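PDB 3LHI: putative 6-phosphogluconolactonase from Neisseria gonorrhoeae, which probably hydrolyses 6-phosphogluconolactone to 6-phosphogluconate, the second step of the oxidative pentose phosphate pathway. Local coordinates for residues A39-R44 with L67-I72. Residues are numbered along the deposited sequence; the frame is centred on the assembly and turned at random.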
ATOM      1  N   ALA A  39       2.131  -1.931   5.878  1.00 10.00           N
ATOM      2  CA  ALA A  39       2.158  -0.893   4.844  1.00  9.93           C
ATOM      3  C   ALA A  39       0.739  -0.809   4.272  1.00  9.51           C
ATOM      4  O   ALA A  39       0.127  -1.817   3.925  1.00 10.96           O
ATOM      5  CB  ALA A  39       3.195  -1.236   3.733  1.00 10.91           C
ATOM      6  N   VAL A  40       0.218   0.423   4.182  1.00  9.60           N
ATOM      7  CA  VAL A  40      -1.106   0.671   3.634  1.00 10.36           C
ATOM      8  C   VAL A  40      -1.032   1.590   2.412  1.00  9.03           C
ATOM      9  O   VAL A  40      -0.081   2.340   2.229  1.00 10.55           O
ATOM     10  CB  VAL A  40      -2.050   1.294   4.710  1.00  9.73           C
ATOM     11  CG1 VAL A  40      -2.156   0.344   5.935  1.00 12.09           C
ATOM     12  CG2 VAL A  40      -1.573   2.695   5.145  1.00 10.90           C
ATOM     13  N   SER A  41      -2.108   1.513   1.635  1.00 10.73           N
ATOM     14  CA  SER A  41      -2.291   2.360   0.464  1.00 11.27           C
ATOM     15  C   SER A  41      -3.288   3.478   0.771  1.00 12.06           C
ATOM     16  O   SER A  41      -4.120   3.351   1.679  1.00 12.95           O
ATOM     17  CB  SER A  41      -2.723   1.515  -0.731  1.00 12.05           C
ATOM     18  OG  SER A  41      -1.720   0.560  -1.064  1.00 12.61           O
ATOM     19  N   GLY A  42      -3.259   4.534  -0.044  1.00 14.68           N
ATOM     20  CA  GLY A  42      -4.104   5.692   0.165  1.00 14.21           C
ATOM     21  C   GLY A  42      -5.308   5.702  -0.722  1.00 14.55           C
ATOM     22  O   GLY A  42      -5.856   4.681  -1.107  1.00 15.93           O
ATOM     23  N   GLY A  43      -5.816   6.909  -1.009  1.00 18.01           N
ATOM     24  CA  GLY A  43      -7.124   7.046  -1.610  1.00 19.20           C
ATOM     25  C   GLY A  43      -8.277   6.915  -0.640  1.00 19.23           C
ATOM     26  O   GLY A  43      -8.073   6.691   0.575  1.00 17.90           O
ATOM     27  N   ARG A  44      -9.498   6.952  -1.185  1.00 19.38           N
ATOM     28  CA  ARG A  44     -10.732   6.818  -0.371  1.00 16.87           C
ATOM     29  C   ARG A  44     -11.161   5.444  -0.033  1.00 18.31           C
ATOM     30  O   ARG A  44     -11.777   5.228   1.043  1.00 20.26           O
ATOM     31  CB  ARG A  44     -11.922   7.482  -1.103  1.00 18.52           C
ATOM     32  CG  ARG A  44     -11.654   8.891  -1.394  1.00 19.60           C
ATOM     33  CD  ARG A  44     -11.468   9.830  -0.212  1.00 21.34           C
ATOM     34  NE  ARG A  44     -12.558   9.679   0.759  1.00 18.05           N
ATOM     35  CZ  ARG A  44     -12.602  10.337   1.925  1.00 20.38           C
ATOM     36  NH1 ARG A  44     -11.660  11.193   2.300  1.00 17.21           N
ATOM     37  NH2 ARG A  44     -13.612  10.080   2.747  1.00 16.43           N
ATOM     38  N   LEU A  67       3.544   3.458   4.393  1.00 11.31           N
ATOM     39  CA  LEU A  67       2.820   3.505   3.138  1.00 11.00           C
ATOM     40  C   LEU A  67       3.378   2.633   2.052  1.00 10.24           C
ATOM     41  O   LEU A  67       4.602   2.496   1.954  1.00 13.03           O
ATOM     42  CB  LEU A  67       2.848   4.949   2.614  1.00 11.36           C
ATOM     43  CG  LEU A  67       2.241   5.999   3.492  1.00 13.99           C
ATOM     44  CD1 LEU A  67       2.556   7.423   3.018  1.00 15.75           C
ATOM     45  CD2 LEU A  67       0.762   5.778   3.563  1.00 15.69           C
ATOM     46  N   ALA A  68       2.510   2.125   1.205  1.00 10.28           N
ATOM     47  CA  ALA A  68       2.936   1.403  -0.007  1.00 10.39           C
ATOM     48  C   ALA A  68       3.477   2.391  -1.046  1.00 11.04           C
ATOM     49  O   ALA A  68       4.285   2.000  -1.904  1.00 11.45           O
ATOM     50  CB  ALA A  68       1.753   0.654  -0.607  1.00 13.03           C
ATOM     51  N   ASP A  69       3.018   3.645  -0.986  1.00  9.77           N
ATOM     52  CA  ASP A  69       3.383   4.663  -1.937  1.00 10.16           C
ATOM     53  C   ASP A  69       2.973   6.009  -1.375  1.00 10.48           C
ATOM     54  O   ASP A  69       2.073   6.083  -0.531  1.00 11.20           O
ATOM     55  CB  ASP A  69       2.812   4.443  -3.353  1.00 10.80           C
ATOM     56  CG  ASP A  69       1.327   4.588  -3.426  1.00 12.49           C
ATOM     57  OD1 ASP A  69       0.625   3.902  -2.680  1.00 17.17           O
ATOM     58  OD2 ASP A  69       0.841   5.360  -4.281  1.00 13.56           O
ATOM     59  N   GLU A  70       3.642   7.064  -1.841  1.00 10.15           N
ATOM     60  CA  GLU A  70       3.358   8.413  -1.361  1.00 10.11           C
ATOM     61  C   GLU A  70       3.539   9.394  -2.479  1.00 10.43           C
ATOM     62  O   GLU A  70       4.368   9.228  -3.378  1.00 11.77           O
ATOM     63  CB  GLU A  70       4.219   8.741  -0.152  1.00 11.68           C
ATOM     64  CG  GLU A  70       4.097  10.134   0.454  1.00 11.52           C
ATOM     65  CD  GLU A  70       2.711  10.540   0.942  1.00 11.87           C
ATOM     66  OE1 GLU A  70       1.778  10.528   0.136  1.00 12.08           O
ATOM     67  OE2 GLU A  70       2.585  10.877   2.117  1.00 14.15           O
ATOM     68  N   ARG A  71       2.722  10.449  -2.444  1.00 10.76           N
ATOM     69  CA  ARG A  71       2.869  11.618  -3.301  1.00 10.12           C
ATOM     70  C   ARG A  71       3.926  12.493  -2.716  1.00 10.78           C
ATOM     71  O   ARG A  71       3.950  12.753  -1.489  1.00 12.07           O
ATOM     72  CB  ARG A  71       1.519  12.355  -3.392  1.00 11.28           C
ATOM     73  CG  ARG A  71       0.387  11.637  -4.076  1.00 11.96           C
ATOM     74  CD  ARG A  71      -0.220  10.497  -3.293  1.00 12.73           C
ATOM     75  NE  ARG A  71      -1.326   9.909  -4.012  1.00 12.55           N
ATOM     76  CZ  ARG A  71      -2.538  10.459  -4.110  1.00 14.11           C
ATOM     77  NH1 ARG A  71      -2.848  11.553  -3.436  1.00 14.43           N
ATOM     78  NH2 ARG A  71      -3.446   9.819  -4.822  1.00 17.17           N
ATOM     79  N   ILE A  72       4.841  12.970  -3.568  1.00 11.53           N
ATOM     80  CA  ILE A  72       5.946  13.812  -3.101  1.00 12.11           C
ATOM     81  C   ILE A  72       5.431  15.243  -3.033  1.00 12.70           C
ATOM     82  O   ILE A  72       5.585  16.036  -3.961  1.00 14.34           O
ATOM     83  CB  ILE A  72       7.214  13.655  -3.953  1.00 12.80           C
ATOM     84  CG1 ILE A  72       7.651  12.175  -3.964  1.00 13.04           C
ATOM     85  CG2 ILE A  72       8.283  14.550  -3.396  1.00 14.04           C
ATOM     86  CD1 ILE A  72       8.909  11.873  -4.814  1.00 15.74           C
TER
HETATM   87  O   HOH W   1      -1.937   4.506  -2.527  1.00 20.42           O
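Val40 O is met by two groups of the neighbouring strand: Ala68 N donates a hydrogen bond to Val40 O over 2.8 Å, nearly straight at 163°, and Leu67 CA lies 3.3 Å from Val40 O in a CA-H...O contact. The amide comes from above the carbonyl plane, 43° out of it. The bond belongs to the parallel Val40-Leu67 bridge, at the C-terminal end of strand 36-40, in the beta-alpha-beta unit of strand 36-40, helix 47-54 and strand 63-71, within the central mixed sheet of the glucosamine-6-phosphate isomerase/6-phosphogluconolactonase family domain. Val40 and Leu67 share one sheet face; with CG1 anti to the carbonyl carbon (chi1 -58°), Val40 CG2 falls between the backbone N and the carbonyl carbon and comes 4.2 Å from Leu67 CD2, and both side chains reach Val85 of helix 81-88. Beyond Val40 the chains part. Ser41 OG still lies 3.5 Å from Ala68 CB, while Ser41 OG is hydrogen-bonded to Ile132 O of strand 130-133. Farther along, a water links the backbone of Gly42 to the side chain of Asp69. The water accepts from Gly42 N at 2.8 Å. The same water donates to Asp69 OD1 at 2.6 Å, and the other carboxylate oxygen, Asp69 OD2, is hydrogen-bonded to Ser143 OG.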